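PDB 3OF7: guanine nucleotide exchange factor SRM1 from Saccharomyces cerevisiae, which promotes the exchange of GDP for GTP on the Ran-type GTPases GSP1 and GSP2 and controls RNA metabolism and nuclear transport. Local coordinates for residues K54-N59 / I424-T429; F141-E146 / A162-G167; N284-C289 / A364-L369. One frame throughout, in Å; residues are numbered along the deposited sequence.

Contact 1 (K54-N59 / I424-T429); sequences KRPRLN and IKNTAT
The blade that closes the ring of this seven-bladed beta-propeller is built from both ends of the domain, and here P56, on its edge strand 56-58, meets N426 in the loop that leads from strand 421-423 into the same blade. The N426 carboxamide does most of the work. ND2 gives a hydrogen bond to P56 O (3.0 Å, N-H...O angle 148°), arriving in the carbonyl plane on a lone pair, although the oxygen lies somewhat out of the plane of the amide. The other amide atom, OD1, accepts the hydroxyl of T429 at 2.7 Å from OG1, almost in line with the C=O bond, and a weak bond from T429 N. N426 CG stands between its own backbone N and carbonyl carbon (chi1 89°), which turns the amide inward to bridge strand and loop. If an alanine stood here, P56 O and the T429 hydroxyl would probably both lose their mate, leaving the loop less firmly tied to the strand.

The P56 ring makes the apolar part of the contact, laying CG against I424 CG2 at 3.8 Å and CB against T429 CG2 at the same distance, while the methyl of A428 rests near P56 O. R55 runs past N426 in the opposite direction, its guanidinium only 17° from parallel with the amide. K425 O sits over one face of that guanidinium, 3.2 Å from R55 NH1 but poorly angled for a bond; the link is made through a water, which accepts from R55 NH1 (2.6 Å) and from K425 N (2.8 Å). NH1 also has a weak bond to G410 O. Through T429, which touches F32, the loop rests against the blade in which strands 30-34 and 443-450 pair, the Velcro-like closure typical of beta-propellers.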
ATOM      1  N   LYS A  54     -14.635 -11.163  -9.580  1.00 21.44           N
ATOM      2  CA  LYS A  54     -15.483 -10.297  -8.763  1.00 20.67           C
ATOM      3  C   LYS A  54     -15.532 -10.681  -7.280  1.00 20.03           C
ATOM      4  O   LYS A  54     -16.161  -9.984  -6.481  1.00 19.29           O
ATOM      5  CB  LYS A  54     -16.898 -10.222  -9.377  1.00 21.21           C
ATOM      6  CG  LYS A  54     -16.900  -9.715 -10.818  1.00 22.45           C
ATOM      7  CD  LYS A  54     -18.275  -9.777 -11.472  1.00 25.29           C
ATOM      8  CE  LYS A  54     -18.181  -9.387 -12.949  1.00 27.21           C
ATOM      9  NZ  LYS A  54     -19.533  -9.346 -13.627  1.00 28.96           N
ATOM     10  N   ARG A  55     -14.868 -11.785  -6.929  1.00 19.22           N
ATOM     11  CA  ARG A  55     -14.765 -12.263  -5.540  1.00 19.03           C
ATOM     12  C   ARG A  55     -13.372 -12.838  -5.321  1.00 18.20           C
ATOM     13  O   ARG A  55     -12.768 -13.319  -6.278  1.00 18.18           O
ATOM     14  CB  ARG A  55     -15.795 -13.378  -5.283  1.00 19.33           C
ATOM     15  CG  ARG A  55     -17.257 -12.948  -5.285  1.00 21.13           C
ATOM     16  CD  ARG A  55     -17.549 -12.013  -4.141  1.00 24.63           C
ATOM     17  NE  ARG A  55     -18.973 -11.973  -3.803  0.90 26.41           N
ATOM     18  CZ  ARG A  55     -19.442 -11.521  -2.645  0.80 27.34           C
ATOM     19  NH1 ARG A  55     -18.601 -11.061  -1.718  1.00 26.78           N
ATOM     20  NH2 ARG A  55     -20.750 -11.527  -2.414  1.00 28.10           N
ATOM     21  N   PRO A  56     -12.859 -12.810  -4.067  1.00 17.68           N
ATOM     22  CA  PRO A  56     -11.532 -13.364  -3.792  1.00 17.14           C
ATOM     23  C   PRO A  56     -11.358 -14.768  -4.359  1.00 17.26           C
ATOM     24  O   PRO A  56     -12.154 -15.663  -4.064  1.00 17.46           O
ATOM     25  CB  PRO A  56     -11.478 -13.392  -2.259  1.00 17.09           C
ATOM     26  CG  PRO A  56     -12.319 -12.229  -1.855  1.00 17.27           C
ATOM     27  CD  PRO A  56     -13.449 -12.196  -2.861  1.00 17.47           C
ATOM     28  N   ARG A  57     -10.329 -14.937  -5.182  1.00 16.97           N
ATOM     29  CA  ARG A  57     -10.063 -16.191  -5.863  1.00 16.74           C
ATOM     30  C   ARG A  57      -8.737 -16.744  -5.366  1.00 16.86           C
ATOM     31  O   ARG A  57      -7.711 -16.055  -5.419  1.00 16.27           O
ATOM     32  CB  ARG A  57     -10.018 -15.951  -7.375  1.00 16.88           C
ATOM     33  CG  ARG A  57      -9.613 -17.168  -8.217  1.00 18.01           C
ATOM     34  CD  ARG A  57     -10.816 -18.046  -8.570  1.00 20.05           C
ATOM     35  NE  ARG A  57     -11.843 -17.300  -9.301  1.00 21.53           N
ATOM     36  CZ  ARG A  57     -11.805 -17.038 -10.604  1.00 22.98           C
ATOM     37  NH1 ARG A  57     -10.791 -17.463 -11.354  1.00 24.24           N
ATOM     38  NH2 ARG A  57     -12.788 -16.349 -11.162  1.00 23.04           N
ATOM     39  N   LEU A  58      -8.754 -17.982  -4.875  1.00 16.76           N
ATOM     40  CA  LEU A  58      -7.521 -18.619  -4.411  1.00 16.93           C
ATOM     41  C   LEU A  58      -6.514 -18.684  -5.556  1.00 17.18           C
ATOM     42  O   LEU A  58      -6.833 -19.167  -6.637  1.00 17.11           O
ATOM     43  CB  LEU A  58      -7.820 -20.014  -3.857  1.00 16.87           C
ATOM     44  CG  LEU A  58      -6.613 -20.803  -3.345  1.00 17.31           C
ATOM     45  CD1 LEU A  58      -6.068 -20.189  -2.055  1.00 17.03           C
ATOM     46  CD2 LEU A  58      -6.997 -22.271  -3.133  1.00 17.97           C
ATOM     47  N   ASN A  59      -5.303 -18.167  -5.333  1.00 17.56           N
ATOM     48  CA  ASN A  59      -4.314 -18.131  -6.395  1.00 17.93           C
ATOM     49  C   ASN A  59      -3.582 -19.472  -6.470  1.00 18.39           C
ATOM     50  O   ASN A  59      -2.839 -19.823  -5.539  1.00 18.55           O
ATOM     51  CB  ASN A  59      -3.329 -16.969  -6.192  1.00 17.72           C
ATOM     52  CG  ASN A  59      -2.487 -16.705  -7.418  1.00 18.25           C
ATOM     53  OD1 ASN A  59      -1.897 -17.628  -7.985  1.00 17.99           O
ATOM     54  ND2 ASN A  59      -2.426 -15.439  -7.841  1.00 16.93           N
ATOM     55  N   ILE A 424     -16.747  -9.001   3.266  1.00 17.91           N
ATOM     56  CA  ILE A 424     -16.542  -9.880   2.125  1.00 18.68           C
ATOM     57  C   ILE A 424     -16.865 -11.304   2.586  1.00 19.33           C
ATOM     58  O   ILE A 424     -16.172 -11.870   3.447  1.00 19.35           O
ATOM     59  CB  ILE A 424     -15.106  -9.807   1.567  1.00 18.18           C
ATOM     60  CG1 ILE A 424     -14.781  -8.372   1.105  1.00 18.42           C
ATOM     61  CG2 ILE A 424     -14.940 -10.798   0.414  1.00 18.43           C
ATOM     62  CD1 ILE A 424     -13.301  -8.115   0.797  1.00 17.99           C
ATOM     63  N   LYS A 425     -17.945 -11.846   2.034  1.00 20.09           N
ATOM     64  CA  LYS A 425     -18.366 -13.224   2.286  1.00 20.69           C
ATOM     65  C   LYS A 425     -18.424 -13.963   0.956  1.00 20.85           C
ATOM     66  O   LYS A 425     -19.216 -13.612   0.079  1.00 21.26           O
ATOM     67  CB  LYS A 425     -19.738 -13.239   2.966  1.00 21.22           C
ATOM     68  CG  LYS A 425     -20.203 -14.603   3.467  0.80 21.79           C
ATOM     69  CD  LYS A 425     -21.524 -14.461   4.221  0.80 23.88           C
ATOM     70  CE  LYS A 425     -22.010 -15.795   4.766  0.70 24.85           C
ATOM     71  NZ  LYS A 425     -23.269 -15.612   5.560  0.70 25.79           N
ATOM     72  N   ASN A 426     -17.548 -14.952   0.792  1.00 20.44           N
ATOM     73  CA  ASN A 426     -17.584 -15.855  -0.360  1.00 20.42           C
ATOM     74  C   ASN A 426     -17.021 -17.195   0.067  1.00 20.26           C
ATOM     75  O   ASN A 426     -16.299 -17.265   1.067  1.00 20.26           O
ATOM     76  CB  ASN A 426     -16.885 -15.266  -1.620  1.00 20.34           C
ATOM     77  CG  ASN A 426     -15.381 -15.576  -1.701  1.00 19.97           C
ATOM     78  OD1 ASN A 426     -14.642 -15.449  -0.727  1.00 20.79           O
ATOM     79  ND2 ASN A 426     -14.926 -15.933  -2.895  1.00 18.56           N
ATOM     80  N   THR A 427     -17.368 -18.252  -0.663  1.00 20.22           N
ATOM     81  CA  THR A 427     -16.945 -19.614  -0.312  1.00 20.10           C
ATOM     82  C   THR A 427     -15.437 -19.715  -0.044  1.00 19.71           C
ATOM     83  O   THR A 427     -15.020 -20.280   0.961  1.00 19.75           O
ATOM     84  CB  THR A 427     -17.357 -20.638  -1.403  1.00 20.50           C
ATOM     85  OG1 THR A 427     -18.742 -20.468  -1.721  1.00 20.92           O
ATOM     86  CG2 THR A 427     -17.122 -22.076  -0.931  1.00 20.75           C
ATOM     87  N   ALA A 428     -14.632 -19.140  -0.931  1.00 19.09           N
ATOM     88  CA  ALA A 428     -13.174 -19.281  -0.864  1.00 18.33           C
ATOM     89  C   ALA A 428     -12.556 -18.787   0.443  1.00 17.83           C
ATOM     90  O   ALA A 428     -11.565 -19.347   0.907  1.00 17.73           O
ATOM     91  CB  ALA A 428     -12.522 -18.588  -2.049  1.00 18.08           C
ATOM     92  N   THR A 429     -13.147 -17.758   1.042  1.00 17.10           N
ATOM     93  CA  THR A 429     -12.528 -17.104   2.197  1.00 16.85           C
ATOM     94  C   THR A 429     -13.394 -17.042   3.453  1.00 16.80           C
ATOM     95  O   THR A 429     -12.935 -16.548   4.478  1.00 16.56           O
ATOM     96  CB  THR A 429     -12.063 -15.656   1.854  1.00 16.47           C
ATOM     97  OG1 THR A 429     -13.198 -14.853   1.508  1.00 16.69           O
ATOM     98  CG2 THR A 429     -11.083 -15.662   0.700  1.00 16.88           C
TER
HETATM   99  O   HOH W   1     -19.574 -10.144   0.509  1.00 24.76           O

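Contact 2 (F141-E146 / A162-G167); sequences FPPLAE and ALFSNG
F164 pushes its ring into a recess formed by F141, P143 and L144, and no hydrogen bond crosses between the two segments. Each of the three partners uses a different part of the ring. P143 comes over one face: its CB stands 4.0 Å from the ring centroid, 26° off the normal, a CH-pi contact displaced toward the CD2-CE2 side. L144 meets the rim instead, CD2 lying near the ring plane at 3.8 Å from F164 CE2. At the far end of the ring F164 CZ approaches F141 CD1 to 3.6 Å and also touches F141 CB. The two aromatic planes are inclined at 50°, an oblique pair that is neither stacked nor T-shaped, while the side chains themselves run at about a right angle to each other.

F164 CG lies opposite its carbonyl carbon (chi1 -77°), which directs the ring from the end of strand 159-164 toward the short, weakly bonded helix 142-145. That helix belongs to the connection between strand 134-135 of one propeller blade and strand 150-155, the first of the next, and it lies against the turn end of the hairpin made by strands 159-164 and 169-177. The hairpin reverses in a type I turn from F164 to G167, closed by G167 N to F164 O at 2.9 Å, so the aromatic residue is the last of its strand and the first of the turn.

F141 passes the CZ end of F164, and its CE1 lies 4.4 Å from A162 CB; Y170 of strand 169-177 lies against F141 and P143 as well. L144 reaches F164 with its CD2 methyl, while its side chain also touches S86.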
ATOM      1  N   PHE A 141      19.724 -11.249  -6.406  1.00 20.98           N
ATOM      2  CA  PHE A 141      19.884 -10.647  -5.086  1.00 20.65           C
ATOM      3  C   PHE A 141      21.108 -11.211  -4.369  1.00 20.78           C
ATOM      4  O   PHE A 141      20.976 -12.165  -3.594  1.00 20.23           O
ATOM      5  CB  PHE A 141      18.643 -10.872  -4.208  1.00 20.36           C
ATOM      6  CG  PHE A 141      17.367 -10.327  -4.786  1.00 19.86           C
ATOM      7  CD1 PHE A 141      17.086  -8.964  -4.736  1.00 19.42           C
ATOM      8  CD2 PHE A 141      16.422 -11.187  -5.342  1.00 19.37           C
ATOM      9  CE1 PHE A 141      15.890  -8.461  -5.245  1.00 18.51           C
ATOM     10  CE2 PHE A 141      15.222 -10.691  -5.866  1.00 19.58           C
ATOM     11  CZ  PHE A 141      14.960  -9.324  -5.819  1.00 18.58           C
ATOM     12  N   PRO A 142      22.300 -10.618  -4.610  1.00 21.19           N
ATOM     13  CA  PRO A 142      23.516 -11.073  -3.907  1.00 21.33           C
ATOM     14  C   PRO A 142      23.442 -11.189  -2.371  1.00 21.64           C
ATOM     15  O   PRO A 142      24.103 -12.067  -1.814  1.00 21.96           O
ATOM     16  CB  PRO A 142      24.571 -10.043  -4.333  1.00 21.32           C
ATOM     17  CG  PRO A 142      24.151  -9.657  -5.708  1.00 21.65           C
ATOM     18  CD  PRO A 142      22.624  -9.608  -5.639  1.00 21.08           C
ATOM     19  N   PRO A 143      22.680 -10.310  -1.674  1.00 21.69           N
ATOM     20  CA  PRO A 143      22.646 -10.540  -0.227  1.00 21.67           C
ATOM     21  C   PRO A 143      22.137 -11.923   0.208  1.00 21.90           C
ATOM     22  O   PRO A 143      22.502 -12.376   1.289  1.00 21.87           O
ATOM     23  CB  PRO A 143      21.714  -9.436   0.282  1.00 21.82           C
ATOM     24  CG  PRO A 143      21.938  -8.317  -0.686  1.00 21.93           C
ATOM     25  CD  PRO A 143      22.077  -9.008  -2.020  1.00 21.49           C
ATOM     26  N   LEU A 144      21.333 -12.584  -0.622  1.00 21.80           N
ATOM     27  CA  LEU A 144      20.747 -13.874  -0.256  1.00 22.31           C
ATOM     28  C   LEU A 144      21.800 -14.970  -0.085  1.00 22.98           C
ATOM     29  O   LEU A 144      21.708 -15.787   0.841  1.00 22.77           O
ATOM     30  CB  LEU A 144      19.686 -14.319  -1.265  1.00 22.03           C
ATOM     31  CG  LEU A 144      18.411 -13.468  -1.344  1.00 21.19           C
ATOM     32  CD1 LEU A 144      17.512 -13.968  -2.466  1.00 21.96           C
ATOM     33  CD2 LEU A 144      17.657 -13.435  -0.012  1.00 21.34           C
ATOM     34  N   ALA A 145      22.789 -14.971  -0.976  1.00 23.53           N
ATOM     35  CA  ALA A 145      23.906 -15.924  -0.910  1.00 24.37           C
ATOM     36  C   ALA A 145      24.792 -15.691   0.319  1.00 24.67           C
ATOM     37  O   ALA A 145      25.491 -16.601   0.761  1.00 24.67           O
ATOM     38  CB  ALA A 145      24.732 -15.864  -2.188  1.00 24.52           C
ATOM     39  N   GLU A 146      24.749 -14.475   0.864  1.00 25.17           N
ATOM     40  CA  GLU A 146      25.491 -14.128   2.077  1.00 25.52           C
ATOM     41  C   GLU A 146      24.690 -14.420   3.349  1.00 25.53           C
ATOM     42  O   GLU A 146      25.142 -14.119   4.458  1.00 26.14           O
ATOM     43  CB  GLU A 146      25.904 -12.649   2.063  1.00 25.79           C
ATOM     44  CG  GLU A 146      26.676 -12.192   0.829  1.00 27.10           C
ATOM     45  CD  GLU A 146      27.714 -11.127   1.146  0.50 28.63           C
ATOM     46  OE1 GLU A 146      27.372 -10.112   1.792  0.50 29.22           O
ATOM     47  OE2 GLU A 146      28.884 -11.308   0.745  0.50 29.79           O
ATOM     48  N   ALA A 162      13.169  -3.949  -2.526  1.00 15.36           N
ATOM     49  CA  ALA A 162      13.320  -4.951  -1.476  1.00 15.75           C
ATOM     50  C   ALA A 162      14.309  -4.441  -0.446  1.00 15.82           C
ATOM     51  O   ALA A 162      15.438  -4.045  -0.793  1.00 15.97           O
ATOM     52  CB  ALA A 162      13.796  -6.289  -2.058  1.00 15.22           C
ATOM     53  N   LEU A 163      13.874  -4.441   0.809  1.00 15.49           N
ATOM     54  CA  LEU A 163      14.709  -4.053   1.933  1.00 15.38           C
ATOM     55  C   LEU A 163      15.272  -5.294   2.618  1.00 15.70           C
ATOM     56  O   LEU A 163      14.513  -6.188   3.005  1.00 15.45           O
ATOM     57  CB  LEU A 163      13.893  -3.234   2.935  1.00 15.26           C
ATOM     58  CG  LEU A 163      14.574  -2.866   4.257  1.00 15.72           C
ATOM     59  CD1 LEU A 163      15.812  -1.984   4.020  1.00 16.55           C
ATOM     60  CD2 LEU A 163      13.591  -2.197   5.211  1.00 16.32           C
ATOM     61  N   PHE A 164      16.597  -5.341   2.773  1.00 15.82           N
ATOM     62  CA  PHE A 164      17.255  -6.524   3.330  1.00 16.34           C
ATOM     63  C   PHE A 164      17.601  -6.351   4.805  1.00 16.49           C
ATOM     64  O   PHE A 164      17.686  -5.232   5.305  1.00 15.83           O
ATOM     65  CB  PHE A 164      18.494  -6.905   2.511  1.00 16.39           C
ATOM     66  CG  PHE A 164      18.176  -7.598   1.218  1.00 16.86           C
ATOM     67  CD1 PHE A 164      17.858  -6.863   0.072  1.00 17.00           C
ATOM     68  CD2 PHE A 164      18.194  -8.983   1.138  1.00 17.03           C
ATOM     69  CE1 PHE A 164      17.568  -7.499  -1.125  1.00 18.94           C
ATOM     70  CE2 PHE A 164      17.903  -9.637  -0.064  1.00 17.04           C
ATOM     71  CZ  PHE A 164      17.592  -8.895  -1.197  1.00 17.82           C
ATOM     72  N   SER A 165      17.792  -7.474   5.490  1.00 17.04           N
ATOM     73  CA  SER A 165      18.053  -7.476   6.924  1.00 18.09           C
ATOM     74  C   SER A 165      19.383  -6.808   7.284  1.00 19.34           C
ATOM     75  O   SER A 165      19.614  -6.479   8.448  1.00 19.91           O
ATOM     76  CB  SER A 165      18.037  -8.907   7.456  1.00 17.77           C
ATOM     77  OG  SER A 165      18.900  -9.717   6.684  1.00 16.83           O
ATOM     78  N   ASN A 166      20.249  -6.612   6.295  1.00 20.00           N
ATOM     79  CA  ASN A 166      21.502  -5.894   6.527  1.00 21.25           C
ATOM     80  C   ASN A 166      21.417  -4.397   6.182  1.00 21.74           C
ATOM     81  O   ASN A 166      22.437  -3.713   6.135  1.00 21.82           O
ATOM     82  CB  ASN A 166      22.659  -6.564   5.777  1.00 21.34           C
ATOM     83  CG  ASN A 166      22.546  -6.424   4.269  1.00 22.97           C
ATOM     84  OD1 ASN A 166      21.502  -6.036   3.734  1.00 22.47           O
ATOM     85  ND2 ASN A 166      23.626  -6.745   3.573  1.00 24.15           N
ATOM     86  N   GLY A 167      20.203  -3.903   5.932  1.00 21.81           N
ATOM     87  CA  GLY A 167      19.985  -2.478   5.660  1.00 22.00           C
ATOM     88  C   GLY A 167      20.107  -2.069   4.201  1.00 22.29           C
ATOM     89  O   GLY A 167      19.866  -0.907   3.854  1.00 22.66           O
TER

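Contact 3 (N284-C289 / A364-L369); sequences NQFGQC and ARAVPL
G287 and P368 bring their backbones unusually close, CA to CA only 4.1 Å, yet no hydrogen bond joins the two segments. G287 O and P368 O, both acceptors, lie 3.5 Å apart. The approach depends on G287 having no side chain: a CB there would fall 2.6 Å from P368 CB, and the residue also sits at positive phi (73°) as the last residue of the type I turn from N284 to G287.

Beside this point F286 turns its carbonyl onto the strand, O resting 3.3 Å from A366 CB. Its ring reaches farther along and meets R365 at the edge: NH2 lies near the ring plane, 3.7 Å from F286 CE1, with guanidinium and ring 68° apart. The charged group thus comes to the rim and not over the face, and its main electrostatic partner is D341, which forms a salt bridge with R365 NE. Bends at chi2 and chi3 fold the arginine chain toward the ring. The F286 ring also meets that of H323, from the loop between strands 315-320 and 324-329.

Two side chains bond back to the loop's own backbone. N284 OD1 receives C289 N at 2.9 Å from above its carbonyl plane, while Q288 OE1 takes F286 N at 2.9 Å in the carbonyl plane. Both bonds span G287, one linking F286 to Q288 and the other N284 to C289.

The partner strand 364-368 is paired with 357-358, and R365 and A366 both face Y357, the signature of a classic beta bulge. This two-stranded hairpin is inserted between strands 334-337 and 370-372 of one blade, and it packs on a loop of the blade before it, an interblade contact within the RCC1-type beta-propeller.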
ATOM      1  N   ASN A 284      -3.043  17.472  -1.969  1.00 15.85           N
ATOM      2  CA  ASN A 284      -4.106  17.691  -0.983  1.00 16.14           C
ATOM      3  C   ASN A 284      -5.397  18.319  -1.511  1.00 16.28           C
ATOM      4  O   ASN A 284      -6.113  18.991  -0.759  1.00 16.71           O
ATOM      5  CB  ASN A 284      -3.570  18.502   0.208  1.00 16.19           C
ATOM      6  CG  ASN A 284      -4.460  18.400   1.439  1.00 16.91           C
ATOM      7  OD1 ASN A 284      -5.045  17.356   1.706  1.00 16.51           O
ATOM      8  ND2 ASN A 284      -4.553  19.490   2.199  1.00 17.06           N
ATOM      9  N   GLN A 285      -5.726  18.088  -2.782  1.00 16.39           N
ATOM     10  CA  GLN A 285      -6.887  18.778  -3.359  1.00 16.99           C
ATOM     11  C   GLN A 285      -8.227  18.234  -2.852  1.00 17.18           C
ATOM     12  O   GLN A 285      -9.259  18.901  -3.004  1.00 17.02           O
ATOM     13  CB  GLN A 285      -6.823  18.872  -4.902  1.00 16.89           C
ATOM     14  CG  GLN A 285      -7.403  17.688  -5.691  1.00 17.46           C
ATOM     15  CD  GLN A 285      -6.455  16.499  -5.802  1.00 17.00           C
ATOM     16  OE1 GLN A 285      -6.232  15.966  -6.897  1.00 17.31           O
ATOM     17  NE2 GLN A 285      -5.917  16.063  -4.678  1.00 14.56           N
ATOM     18  N   PHE A 286      -8.207  17.039  -2.248  1.00 16.44           N
ATOM     19  CA  PHE A 286      -9.407  16.498  -1.596  1.00 16.68           C
ATOM     20  C   PHE A 286      -9.290  16.432  -0.069  1.00 16.63           C
ATOM     21  O   PHE A 286     -10.134  15.828   0.601  1.00 17.34           O
ATOM     22  CB  PHE A 286      -9.760  15.114  -2.161  1.00 16.78           C
ATOM     23  CG  PHE A 286     -10.251  15.145  -3.576  1.00 16.54           C
ATOM     24  CD1 PHE A 286     -11.587  15.418  -3.857  1.00 17.93           C
ATOM     25  CD2 PHE A 286      -9.373  14.905  -4.631  1.00 16.88           C
ATOM     26  CE1 PHE A 286     -12.050  15.449  -5.182  1.00 19.08           C
ATOM     27  CE2 PHE A 286      -9.815  14.929  -5.956  1.00 17.51           C
ATOM     28  CZ  PHE A 286     -11.160  15.207  -6.233  1.00 19.13           C
ATOM     29  N   GLY A 287      -8.259  17.062   0.483  1.00 16.55           N
ATOM     30  CA  GLY A 287      -8.051  17.054   1.936  1.00 16.86           C
ATOM     31  C   GLY A 287      -7.567  15.702   2.438  1.00 16.78           C
ATOM     32  O   GLY A 287      -7.697  15.393   3.628  1.00 17.63           O
ATOM     33  N   GLN A 288      -6.986  14.905   1.539  1.00 16.50           N
ATOM     34  CA  GLN A 288      -6.465  13.579   1.900  1.00 16.24           C
ATOM     35  C   GLN A 288      -5.316  13.650   2.926  1.00 16.40           C
ATOM     36  O   GLN A 288      -5.041  12.672   3.621  1.00 16.15           O
ATOM     37  CB  GLN A 288      -6.052  12.774   0.658  1.00 16.13           C
ATOM     38  CG  GLN A 288      -4.977  13.407  -0.230  1.00 15.21           C
ATOM     39  CD  GLN A 288      -5.541  14.206  -1.401  1.00 14.65           C
ATOM     40  OE1 GLN A 288      -6.380  15.084  -1.224  1.00 15.71           O
ATOM     41  NE2 GLN A 288      -5.052  13.916  -2.607  1.00 14.77           N
ATOM     42  N   CYS A 289      -4.654  14.804   3.021  1.00 16.89           N
ATOM     43  CA  CYS A 289      -3.599  15.002   4.024  1.00 17.10           C
ATOM     44  C   CYS A 289      -4.164  15.188   5.438  1.00 17.58           C
ATOM     45  O   CYS A 289      -3.434  15.037   6.422  1.00 18.11           O
ATOM     46  CB  CYS A 289      -2.686  16.174   3.650  1.00 16.66           C
ATOM     47  SG  CYS A 289      -1.571  15.839   2.270  1.00 17.94           S
ATOM     48  N   ALA A 364     -21.357  17.116  -2.081  1.00 20.24           N
ATOM     49  CA  ALA A 364     -20.331  16.769  -1.108  1.00 20.07           C
ATOM     50  C   ALA A 364     -19.221  15.992  -1.816  1.00 19.87           C
ATOM     51  O   ALA A 364     -19.473  14.917  -2.356  1.00 20.10           O
ATOM     52  CB  ALA A 364     -20.943  15.937   0.017  1.00 20.14           C
ATOM     53  N   ARG A 365     -18.008  16.551  -1.830  1.00 19.56           N
ATOM     54  CA  ARG A 365     -16.889  15.966  -2.588  1.00 19.31           C
ATOM     55  C   ARG A 365     -15.798  15.382  -1.701  1.00 18.52           C
ATOM     56  O   ARG A 365     -15.025  14.536  -2.159  1.00 17.96           O
ATOM     57  CB  ARG A 365     -16.226  17.009  -3.503  1.00 20.04           C
ATOM     58  CG  ARG A 365     -17.144  17.772  -4.464  1.00 22.63           C
ATOM     59  CD  ARG A 365     -17.525  17.009  -5.737  1.00 24.95           C
ATOM     60  NE  ARG A 365     -16.443  16.222  -6.349  1.00 26.81           N
ATOM     61  CZ  ARG A 365     -15.581  16.646  -7.275  1.00 26.93           C
ATOM     62  NH1 ARG A 365     -15.610  17.891  -7.731  1.00 29.54           N
ATOM     63  NH2 ARG A 365     -14.661  15.812  -7.744  1.00 26.30           N
ATOM     64  N   ALA A 366     -15.706  15.854  -0.454  1.00 17.52           N
ATOM     65  CA  ALA A 366     -14.580  15.505   0.421  1.00 17.39           C
ATOM     66  C   ALA A 366     -14.851  15.678   1.920  1.00 17.35           C
ATOM     67  O   ALA A 366     -15.654  16.516   2.330  1.00 16.91           O
ATOM     68  CB  ALA A 366     -13.315  16.293   0.020  1.00 17.02           C
ATOM     69  N   VAL A 367     -14.150  14.881   2.724  1.00 17.28           N
ATOM     70  CA  VAL A 367     -14.154  15.011   4.189  1.00 17.31           C
ATOM     71  C   VAL A 367     -12.705  15.278   4.586  1.00 17.32           C
ATOM     72  O   VAL A 367     -11.892  14.350   4.639  1.00 17.33           O
ATOM     73  CB  VAL A 367     -14.705  13.728   4.874  1.00 17.17           C
ATOM     74  CG1 VAL A 367     -14.683  13.865   6.408  1.00 17.89           C
ATOM     75  CG2 VAL A 367     -16.128  13.428   4.394  1.00 16.69           C
ATOM     76  N   PRO A 368     -12.353  16.556   4.816  1.00 17.67           N
ATOM     77  CA  PRO A 368     -10.943  16.931   4.873  1.00 18.06           C
ATOM     78  C   PRO A 368     -10.249  16.793   6.229  1.00 18.45           C
ATOM     79  O   PRO A 368      -9.060  17.084   6.327  1.00 18.47           O
ATOM     80  CB  PRO A 368     -10.968  18.396   4.452  1.00 18.70           C
ATOM     81  CG  PRO A 368     -12.268  18.886   4.981  1.00 17.56           C
ATOM     82  CD  PRO A 368     -13.232  17.741   4.872  1.00 17.83           C
ATOM     83  N   LEU A 369     -10.983  16.398   7.263  1.00 19.34           N
ATOM     84  CA  LEU A 369     -10.371  16.100   8.561  1.00 19.88           C
ATOM     85  C   LEU A 369     -10.586  14.627   8.869  1.00 19.91           C
ATOM     86  O   LEU A 369     -11.631  14.084   8.518  1.00 20.27           O
ATOM     87  CB  LEU A 369     -11.004  16.935   9.679  1.00 20.25           C
ATOM     88  CG  LEU A 369     -10.984  18.459   9.625  1.00 21.02           C
ATOM     89  CD1 LEU A 369     -11.775  18.994  10.828  1.00 21.65           C
ATOM     90  CD2 LEU A 369      -9.561  19.019   9.592  1.00 20.75           C
TER

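The three contacts are spread round the propeller and share no strand or sheet. Their centres lie about 34 Å (contacts 1 and 2), 32 Å (1 and 3) and 40 Å (2 and 3) apart, and their nearest atoms are never closer than about 18 Å. Along the chain contact 2 closes before contact 3 opens, and both are nested inside the long loop that contact 1 closes. Contacts 2 and 3 fall on opposite sides of the chain's centre. Contact 2 packs the connection 136-149 against the blade that follows it, contact 3 joins two consecutive blades, and contact 1 brings the first and last repeats together beside the blade that closes the ring.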